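Long-range contacts in putative ABC transporter, periplasmic binding protein, amino acid (Neisseria gonorrhoeae, PDB 2YJP), which probably serves as the periplasmic solute receptor that captures L-cysteine and passes it to an ABC transporter: residues G60-K65 / I121-T126; Q78-E83 / K268-K273; Q165-N170 / P184-L189. The protein carries 1 engineered substitution. All blocks are in the same frame, centred on the assembly; numbering follows the deposited sequence.

Contact 1 (G60-K65 / I121-T126). With CYS (cysteine), chain D.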
loop_
_atom_site.group_PDB
_atom_site.type_symbol
_atom_site.label_atom_id
_atom_site.label_comp_id
_atom_site.label_asym_id
_atom_site.label_seq_id
_atom_site.Cartn_x
_atom_site.Cartn_y
_atom_site.Cartn_z
ATOM N N GLY A 60 -9.756 4.920 -4.205
ATOM C CA GLY A 60 -8.425 5.489 -3.995
ATOM C C GLY A 60 -7.378 4.393 -4.109
ATOM O O GLY A 60 -7.481 3.337 -3.436
ATOM N N VAL A 61 -6.384 4.623 -4.976
ATOM C CA VAL A 61 -5.292 3.670 -5.236
ATOM C C VAL A 61 -4.009 4.410 -5.461
ATOM O O VAL A 61 -4.026 5.618 -5.740
ATOM C CB VAL A 61 -5.535 2.713 -6.480
ATOM C CG1 VAL A 61 -6.775 1.862 -6.266
ATOM C CG2 VAL A 61 -5.651 3.486 -7.816
ATOM N N PHE A 62 -2.887 3.685 -5.355
ATOM C CA PHE A 62 -1.590 4.236 -5.751
ATOM C C PHE A 62 -1.371 4.303 -7.254
ATOM O O PHE A 62 -1.804 3.410 -8.001
ATOM C CB PHE A 62 -0.447 3.451 -5.108
ATOM C CG PHE A 62 -0.247 3.794 -3.680
ATOM C CD1 PHE A 62 0.169 5.085 -3.325
ATOM C CD2 PHE A 62 -0.473 2.856 -2.683
ATOM C CE1 PHE A 62 0.351 5.442 -2.016
ATOM C CE2 PHE A 62 -0.286 3.206 -1.324
ATOM C CZ PHE A 62 0.109 4.512 -1.001
ATOM N N GLY A 63 -0.704 5.386 -7.708
ATOM C CA GLY A 63 -0.231 5.456 -9.047
ATOM C C GLY A 63 1.207 5.012 -9.240
ATOM O O GLY A 63 1.670 4.876 -10.404
ATOM N N ASP A 64 1.964 4.833 -8.157
ATOM C CA ASP A 64 3.415 4.654 -8.306
ATOM C C ASP A 64 3.968 3.690 -7.261
ATOM O O ASP A 64 5.058 3.850 -6.755
ATOM C CB ASP A 64 4.141 5.995 -8.210
ATOM C CG ASP A 64 3.925 6.699 -6.842
ATOM O OD1 ASP A 64 3.064 6.254 -6.029
ATOM O OD2 ASP A 64 4.631 7.721 -6.598
ATOM N N LYS A 65 3.168 2.689 -6.900
ATOM C CA LYS A 65 3.616 1.707 -5.951
ATOM C C LYS A 65 3.539 0.284 -6.559
ATOM O O LYS A 65 2.912 -0.634 -5.991
ATOM C CB LYS A 65 2.815 1.809 -4.635
ATOM C CG LYS A 65 3.532 1.148 -3.455
ATOM C CD LYS A 65 2.602 0.953 -2.221
ATOM C CE LYS A 65 3.356 0.318 -1.111
ATOM N NZ LYS A 65 2.613 0.023 0.140
ATOM N N ILE A 121 -10.851 3.134 0.062
ATOM C CA ILE A 121 -9.401 3.243 -0.130
ATOM C C ILE A 121 -8.873 1.859 -0.306
ATOM O O ILE A 121 -9.102 1.003 0.568
ATOM C CB ILE A 121 -8.672 3.883 1.064
ATOM C CG1 ILE A 121 -9.036 5.362 1.140
ATOM C CG2 ILE A 121 -7.136 3.587 0.995
ATOM C CD1 ILE A 121 -8.486 6.209 -0.061
ATOM N N LEU A 122 -8.188 1.643 -1.438
ATOM C CA LEU A 122 -7.412 0.424 -1.650
ATOM C C LEU A 122 -5.997 0.867 -2.038
ATOM O O LEU A 122 -5.350 0.227 -2.883
ATOM C CB LEU A 122 -8.069 -0.429 -2.735
ATOM C CG LEU A 122 -9.164 -1.373 -2.174
ATOM C CD1 LEU A 122 -9.946 -2.082 -3.212
ATOM C CD2 LEU A 122 -8.566 -2.436 -1.164
ATOM N N ALA A 123 -5.514 1.964 -1.463
ATOM C CA ALA A 123 -4.143 2.380 -1.690
ATOM C C ALA A 123 -3.241 1.698 -0.655
ATOM O O ALA A 123 -2.801 2.316 0.317
ATOM C CB ALA A 123 -3.991 3.908 -1.642
ATOM N N ASN A 124 -2.982 0.406 -0.902
ATOM C CA ASN A 124 -2.132 -0.462 -0.064
ATOM C C ASN A 124 -1.956 0.008 1.398
ATOM O O ASN A 124 -0.824 0.266 1.854
ATOM C CB ASN A 124 -0.766 -0.679 -0.781
ATOM C CG ASN A 124 -0.164 -2.038 -0.487
ATOM O OD1 ASN A 124 0.990 -2.149 -0.033
ATOM N ND2 ASN A 124 -0.948 -3.105 -0.753
ATOM N N PHE A 125 -3.051 -0.035 2.153
ATOM C CA PHE A 125 -3.243 0.765 3.343
ATOM C C PHE A 125 -3.099 -0.019 4.646
ATOM O O PHE A 125 -3.943 -0.892 4.985
ATOM C CB PHE A 125 -4.640 1.412 3.266
ATOM C CG PHE A 125 -4.818 2.638 4.111
ATOM C CD1 PHE A 125 -3.742 3.391 4.552
ATOM C CD2 PHE A 125 -6.114 3.062 4.441
ATOM C CE1 PHE A 125 -3.967 4.547 5.325
ATOM C CE2 PHE A 125 -6.342 4.189 5.191
ATOM C CZ PHE A 125 -5.287 4.938 5.619
ATOM N N THR A 126 -2.025 0.254 5.382
ATOM C CA THR A 126 -1.762 -0.521 6.568
ATOM C C THR A 126 -2.725 -0.051 7.656
ATOM O O THR A 126 -2.870 1.146 7.907
ATOM C CB THR A 126 -0.323 -0.335 7.057
ATOM O OG1 THR A 126 0.604 -0.758 6.031
ATOM C CG2 THR A 126 -0.083 -1.149 8.375
HETATM N N CYS D . 1.210 0.286 3.519
HETATM C CA CYS D . 1.966 1.413 4.112
HETATM C C CYS D . 0.995 2.459 4.663
HETATM O O CYS D . -0.253 2.232 4.615
HETATM C CB CYS D . 2.871 2.088 3.091
HETATM S SG CYS D . 2.027 2.692 1.618
HETATM O OXT CYS D . 1.456 3.491 5.158
HETATM O O HOH W 1 -3.014 0.769 -4.666
#

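Contact 2 (Q78-E83 / K268-K273)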
loop_
_atom_site.group_PDB
_atom_site.type_symbol
_atom_site.label_atom_id
_atom_site.label_comp_id
_atom_site.label_asym_id
_atom_site.label_seq_id
_atom_site.Cartn_x
_atom_site.Cartn_y
_atom_site.Cartn_z
ATOM N N GLN A 78 -3.067 -0.824 -12.703
ATOM C CA GLN A 78 -2.690 -2.230 -12.584
ATOM C C GLN A 78 -2.167 -2.450 -11.162
ATOM O O GLN A 78 -1.903 -1.491 -10.431
ATOM C CB GLN A 78 -1.560 -2.622 -13.550
ATOM C CG GLN A 78 -1.797 -2.438 -15.072
ATOM C CD GLN A 78 -2.936 -3.322 -15.620
ATOM O OE1 GLN A 78 -3.377 -4.272 -14.957
ATOM N NE2 GLN A 78 -3.428 -2.981 -16.843
ATOM N N GLY A 79 -1.989 -3.728 -10.799
ATOM C CA GLY A 79 -1.409 -4.125 -9.550
ATOM C C GLY A 79 -2.372 -4.884 -8.666
ATOM O O GLY A 79 -3.579 -4.961 -8.920
ATOM N N PHE A 80 -1.824 -5.415 -7.580
ATOM C CA PHE A 80 -2.575 -6.258 -6.691
ATOM C C PHE A 80 -3.828 -5.576 -6.110
ATOM O O PHE A 80 -4.903 -6.174 -6.121
ATOM C CB PHE A 80 -1.600 -6.724 -5.601
ATOM C CG PHE A 80 -2.172 -7.675 -4.605
ATOM C CD1 PHE A 80 -2.656 -8.920 -4.984
ATOM C CD2 PHE A 80 -2.143 -7.347 -3.257
ATOM C CE1 PHE A 80 -3.139 -9.839 -4.006
ATOM C CE2 PHE A 80 -2.641 -8.227 -2.254
ATOM C CZ PHE A 80 -3.157 -9.489 -2.635
ATOM N N ASP A 81 -3.706 -4.364 -5.582
ATOM C CA ASP A 81 -4.840 -3.643 -4.989
ATOM C C ASP A 81 -5.943 -3.349 -6.056
ATOM O O ASP A 81 -7.157 -3.337 -5.766
ATOM C CB ASP A 81 -4.372 -2.267 -4.480
ATOM C CG ASP A 81 -3.382 -2.328 -3.342
ATOM O OD1 ASP A 81 -3.466 -3.165 -2.436
ATOM O OD2 ASP A 81 -2.502 -1.465 -3.335
ATOM N N VAL A 82 -5.511 -3.059 -7.272
ATOM C CA VAL A 82 -6.397 -2.735 -8.390
ATOM C C VAL A 82 -7.195 -3.974 -8.807
ATOM O O VAL A 82 -8.403 -3.890 -9.170
ATOM C CB VAL A 82 -5.532 -2.190 -9.555
ATOM C CG1 VAL A 82 -6.208 -2.342 -10.870
ATOM C CG2 VAL A 82 -5.091 -0.698 -9.250
ATOM N N GLU A 83 -6.550 -5.131 -8.774
ATOM C CA GLU A 83 -7.257 -6.342 -9.132
ATOM C C GLU A 83 -8.419 -6.556 -8.139
ATOM O O GLU A 83 -9.537 -6.889 -8.544
ATOM C CB GLU A 83 -6.316 -7.544 -9.098
ATOM C CG GLU A 83 -5.339 -7.551 -10.203
ATOM C CD GLU A 83 -6.024 -7.674 -11.573
ATOM O OE1 GLU A 83 -6.856 -8.550 -11.827
ATOM O OE2 GLU A 83 -5.739 -6.898 -12.451
ATOM N N LYS A 268 -6.097 -15.347 -4.190
ATOM C CA LYS A 268 -4.968 -16.134 -4.693
ATOM C C LYS A 268 -4.670 -15.816 -6.189
ATOM O O LYS A 268 -3.505 -15.608 -6.573
ATOM C CB LYS A 268 -5.198 -17.633 -4.422
ATOM C CG LYS A 268 -4.071 -18.606 -4.840
ATOM C CD LYS A 268 -2.881 -18.659 -3.823
ATOM C CE LYS A 268 -2.278 -20.105 -3.731
ATOM N NZ LYS A 268 -1.106 -20.365 -4.650
ATOM N N ALA A 269 -5.721 -15.717 -7.008
ATOM C CA ALA A 269 -5.569 -15.329 -8.424
ATOM C C ALA A 269 -4.904 -13.934 -8.608
ATOM O O ALA A 269 -3.957 -13.759 -9.400
ATOM C CB ALA A 269 -6.913 -15.457 -9.200
ATOM N N ALA A 270 -5.366 -12.961 -7.829
ATOM C CA ALA A 270 -4.741 -11.630 -7.833
ATOM C C ALA A 270 -3.234 -11.697 -7.458
ATOM O O ALA A 270 -2.431 -10.997 -8.034
ATOM C CB ALA A 270 -5.494 -10.694 -6.900
ATOM N N TYR A 271 -2.862 -12.545 -6.498
ATOM C CA TYR A 271 -1.455 -12.652 -6.070
ATOM C C TYR A 271 -0.641 -13.292 -7.210
ATOM O O TYR A 271 0.445 -12.857 -7.521
ATOM C CB TYR A 271 -1.343 -13.469 -4.737
ATOM C CG TYR A 271 -0.057 -14.255 -4.611
ATOM C CD1 TYR A 271 1.087 -13.707 -4.048
ATOM C CD2 TYR A 271 0.017 -15.552 -5.080
ATOM C CE1 TYR A 271 2.318 -14.453 -3.995
ATOM C CE2 TYR A 271 1.189 -16.292 -5.012
ATOM C CZ TYR A 271 2.332 -15.754 -4.474
ATOM O OH TYR A 271 3.455 -16.562 -4.429
ATOM N N GLU A 272 -1.198 -14.326 -7.823
ATOM C CA GLU A 272 -0.547 -15.018 -8.933
ATOM C C GLU A 272 -0.353 -14.102 -10.131
ATOM O O GLU A 272 0.661 -14.180 -10.774
ATOM C CB GLU A 272 -1.333 -16.267 -9.360
ATOM C CG GLU A 272 -0.983 -17.470 -8.498
ATOM C CD GLU A 272 -1.984 -18.599 -8.618
ATOM O OE1 GLU A 272 -2.830 -18.551 -9.548
ATOM O OE2 GLU A 272 -1.928 -19.530 -7.771
ATOM N N LYS A 273 -1.311 -13.219 -10.388
ATOM C CA LYS A 273 -1.202 -12.310 -11.514
ATOM C C LYS A 273 -0.196 -11.197 -11.277
ATOM O O LYS A 273 0.525 -10.830 -12.182
ATOM C CB LYS A 273 -2.560 -11.728 -11.868
ATOM C CG LYS A 273 -2.537 -10.802 -13.067
ATOM C CD LYS A 273 -3.926 -10.201 -13.306
ATOM C CE LYS A 273 -3.941 -9.271 -14.526
ATOM N NZ LYS A 273 -5.330 -8.861 -14.870
#

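Contact 3 (Q165-N170 / P184-L189). With ZN (zinc ion), chain E.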
loop_
_atom_site.group_PDB
_atom_site.type_symbol
_atom_site.label_atom_id
_atom_site.label_comp_id
_atom_site.label_asym_id
_atom_site.label_seq_id
_atom_site.Cartn_x
_atom_site.Cartn_y
_atom_site.Cartn_z
ATOM N N GLN A 165 23.271 11.823 9.245
ATOM C CA GLN A 165 22.866 11.409 7.917
ATOM C C GLN A 165 21.326 11.468 7.769
ATOM O O GLN A 165 20.615 11.575 8.756
ATOM C CB GLN A 165 23.396 10.007 7.630
ATOM C CG GLN A 165 24.917 9.870 7.755
ATOM C CD GLN A 165 25.674 10.154 6.454
ATOM O OE1 GLN A 165 25.422 11.148 5.759
ATOM N NE2 GLN A 165 26.609 9.268 6.119
ATOM N N THR A 166 20.833 11.355 6.539
ATOM C CA THR A 166 19.433 11.512 6.234
ATOM C C THR A 166 18.757 10.199 5.805
ATOM O O THR A 166 19.311 9.466 4.995
ATOM C CB THR A 166 19.265 12.614 5.148
ATOM O OG1 THR A 166 19.663 13.877 5.692
ATOM C CG2 THR A 166 17.826 12.758 4.676
ATOM N N LEU A 167 17.581 9.911 6.367
ATOM C CA LEU A 167 16.763 8.782 5.920
ATOM C C LEU A 167 15.598 9.295 5.099
ATOM O O LEU A 167 14.927 10.261 5.500
ATOM C CB LEU A 167 16.260 7.964 7.125
ATOM C CG LEU A 167 15.374 6.758 6.902
ATOM C CD1 LEU A 167 16.100 5.619 6.149
ATOM C CD2 LEU A 167 14.856 6.288 8.261
ATOM N N LEU A 168 15.388 8.684 3.926
ATOM C CA LEU A 168 14.254 9.051 3.062
ATOM C C LEU A 168 12.979 8.249 3.397
ATOM O O LEU A 168 13.029 7.024 3.632
ATOM C CB LEU A 168 14.607 8.797 1.603
ATOM C CG LEU A 168 15.816 9.624 1.161
ATOM C CD1 LEU A 168 16.392 9.197 -0.169
ATOM C CD2 LEU A 168 15.392 11.058 1.079
ATOM N N VAL A 169 11.845 8.940 3.463
ATOM C CA VAL A 169 10.595 8.250 3.587
ATOM C C VAL A 169 9.552 8.957 2.702
ATOM O O VAL A 169 9.635 10.202 2.470
ATOM C CB VAL A 169 10.037 8.251 5.070
ATOM C CG1 VAL A 169 10.863 7.368 5.978
ATOM C CG2 VAL A 169 9.878 9.710 5.648
ATOM N N ASN A 170 8.563 8.167 2.259
ATOM C CA ASN A 170 7.389 8.701 1.591
ATOM C C ASN A 170 6.518 9.298 2.695
ATOM O O ASN A 170 6.202 8.597 3.675
ATOM C CB ASN A 170 6.720 7.607 0.775
ATOM C CG ASN A 170 5.407 8.028 0.100
ATOM O OD1 ASN A 170 4.547 7.305 -0.002
ATOM N ND2 ASN A 170 5.325 9.141 -0.422
ATOM N N PRO A 184 13.343 9.290 17.046
ATOM C CA PRO A 184 13.335 10.739 16.774
ATOM C C PRO A 184 14.724 11.283 16.554
ATOM O O PRO A 184 14.861 12.387 16.054
ATOM C CB PRO A 184 12.751 11.354 18.045
ATOM C CG PRO A 184 12.924 10.283 19.139
ATOM C CD PRO A 184 12.867 8.974 18.408
ATOM N N GLU A 185 15.732 10.502 16.924
ATOM C CA GLU A 185 17.111 10.875 16.692
ATOM C C GLU A 185 17.501 10.779 15.190
ATOM O O GLU A 185 18.536 11.288 14.797
ATOM C CB GLU A 185 18.027 10.011 17.574
ATOM C CG GLU A 185 18.476 8.648 16.984
ATOM C CD GLU A 185 17.449 7.502 17.198
ATOM O OE1 GLU A 185 16.321 7.802 17.594
ATOM O OE2 GLU A 185 17.796 6.288 16.979
ATOM N N VAL A 186 16.707 10.086 14.376
ATOM C CA VAL A 186 17.021 9.904 12.967
ATOM C C VAL A 186 16.405 11.037 12.141
ATOM O O VAL A 186 15.168 11.247 12.164
ATOM C CB VAL A 186 16.514 8.521 12.401
ATOM C CG1 VAL A 186 16.723 8.449 10.860
ATOM C CG2 VAL A 186 17.242 7.353 13.105
ATOM N N LYS A 187 17.259 11.742 11.397
ATOM C CA LYS A 187 16.829 12.822 10.538
ATOM C C LYS A 187 16.093 12.300 9.284
ATOM O O LYS A 187 16.637 11.493 8.534
ATOM C CB LYS A 187 18.043 13.671 10.182
ATOM C CG LYS A 187 17.789 14.738 9.143
ATOM C CD LYS A 187 18.708 15.955 9.346
ATOM C CE LYS A 187 19.992 15.884 8.458
ATOM N NZ LYS A 187 21.294 15.410 9.152
ATOM N N LEU A 188 14.863 12.771 9.067
ATOM C CA LEU A 188 14.032 12.344 7.935
ATOM C C LEU A 188 13.891 13.418 6.860
ATOM O O LEU A 188 13.648 14.604 7.146
ATOM C CB LEU A 188 12.605 12.004 8.409
ATOM C CG LEU A 188 12.480 10.903 9.465
ATOM C CD1 LEU A 188 11.010 10.801 9.915
ATOM C CD2 LEU A 188 13.113 9.533 8.959
ATOM N N LEU A 189 13.990 12.975 5.625
ATOM C CA LEU A 189 13.626 13.789 4.478
ATOM C C LEU A 189 12.438 13.118 3.781
ATOM O O LEU A 189 12.515 11.990 3.338
ATOM C CB LEU A 189 14.799 13.918 3.516
ATOM C CG LEU A 189 14.593 14.805 2.287
ATOM C CD1 LEU A 189 14.441 16.202 2.664
ATOM C CD2 LEU A 189 15.809 14.890 1.483
HETATM ZN ZN ZN E . 16.519 4.837 17.675
HETATM O O HOH W 2 20.006 11.327 11.229
HETATM O O HOH W 3 15.328 5.283 18.974
#

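Contact 1 (G60-K65 / I121-T126)
One wall of the cysteine-binding pocket forms where Phe62 and Lys65 meet Ala123 and Asn124, just past the carboxy ends of two neighbouring parallel strands. The strands are still paired at Gly60 and Ile121, and Leu122 N gives its hydrogen to Gly60 O over 2.7 Å. Ile121 CD1 lies 4.0 Å from Gly60 CA, on the side where a CB would stand. Regular pairing ends with this bond although the backbones stay close, and a water bridges them, accepting from Phe62 N and donating to Leu122 O. Ala123, the centre of an inverse gamma turn, then sets its methyl over one face of the Phe62 ring, offset toward the rim: a CH-pi contact with CB 4.0 Å from the ring centroid. Asn124 CB comes in at the edge of the same ring.

Lys65 reaches across with its chain stretched straight beyond CG and meets the Asn124 side chain at about a right angle. Its NZ sits 2.7 Å from Asn124 OD1, in the carbonyl plane on a lone pair, and 3.1 Å from the ligand SG. Asp212 forms a salt bridge with the same ammonium, while Asp81 takes a hydrogen bond from Asn124 ND2, so both ends of the amide are held and its rotation is fixed. The ligand's amino N donates to Asn124 O (2.6 Å) and to Thr126 OG1 (2.8 Å), and Thr126 N points at the ligand O almost dead straight, at 177°. Strand-end loops gripping the amino and carboxylate groups of an amino acid are typical of solute-binding proteins of family 3.

Contact 2 (Q78-E83 / K268-K273)
Phe80 and Ala270 make the tight half of this helix-to-helix contact, in which the first turn of helix 80-93 lies against helix 266-274. Phe80 has CG anti to the backbone N (chi1 -177°), which swings the ring out to the neighbouring helix, and it arrives edge-on to the backbone there. Phe80 CE1 is 3.8 Å from Ala270 CB, and the same edge, through CD1 and CE1, meets Ala270 O and Tyr271 N. The ring edge therefore rests on a methyl and on peptide backbone. Tyr271 adds its CB to this patch, its ring turning off elsewhere. Leu267, Thr274, Leu275 and Leu289 also touch Phe80, which is buried. One turn further on, Glu83 CB closes on Ala270 CB at 3.9 Å, beside the point where the backbones of Phe80 and Ala270 are nearest.

The other side opens to solvent. Here Lys273, exposed and fully extended, crosses the Glu83 side chain at about a right angle, its aliphatic CD lying 3.7 Å from Glu83 CD. Glu83 bends at chi2 (-64°), which folds the carboxylate back to meet it. The salt bridge runs from Lys273 NZ to Glu83 OE2 at 3.1 Å, with a weak second bond to OE1. The ammonium stands above the carboxylate, 45° out of its plane. Lys86, on the same helix as Glu83, is a second and stronger partner of OE2. The chemistry is thus split: a buried aromatic-methyl patch beside a salt bridge near solvent, met out of plane and probably weakened because two lysines share the acid.

Contact 3 (Q165-N170 / P184-L189)
Leu167 and Leu189 are central to the main-chain bonding between two parallel strands of a beta-alpha-beta unit, whose crossover is helix 174-182. Three hydrogen bonds form the ladder: Leu167 N to Lys187 O (2.8 Å, 178° at the hydrogen), Leu189 N to Leu167 O (2.9 Å) and Val169 N to Leu189 O (3.1 Å). Leu188 CA and Leu168 CA add CA-H...O contacts to Leu167 O and Leu189 O.

Apolar side chains pack on both faces. On one, Leu167 (chi1 179°) and Leu188 (chi1 -59°) start out differently yet run side by side, CD2 methyls 3.7 Å apart; Val186 CG1 adjoins Leu167 CB, and Phe179 of the crossover helix touches both leucines. On the other, Leu168 CD2 meets Leu189 CB at 3.8 Å. Thr166 CG2 presses unusually close to Leu189 CB, at 3.4 Å, and the aliphatic Lys187 CE packs against the hydroxyl oxygen of Thr166. Leu168 continues onto helix 194-202.

A water joins the strands where the pair begins, donating to Gln165 O and accepting from Lys187 N.

Metal binding lies just before the second strand: Glu185 OE2 holds a zinc ion at 2.0 Å, with His183 ND1 and a water as further ligands. Chemically, then, direct main-chain hydrogen bonds and leucine packing join the strands, one water bridges their start, and the zinc, held by the preceding loop, does not tie them together.

How the contacts relate
Contacts 1 and 2 lie in the same region and touch directly: besides the shared Asp81-Asn124 link, Val82 of helix 80-93 packs on Val61. That link is a direct polar tie between the helix and the pocket wall. Contact 1 is wholly buried near the centre of the chain and is rich in polar bonds to the ligand; contact 2 pairs a buried aromatic patch with a charged, exposed edge. Contact 3 is apart, about 32 Å from contact 2 between centres and across the chain's centre, consistent with the other lobe of a two-lobed binding protein. It is partly buried, and of the three it has the most extensive strand pairing.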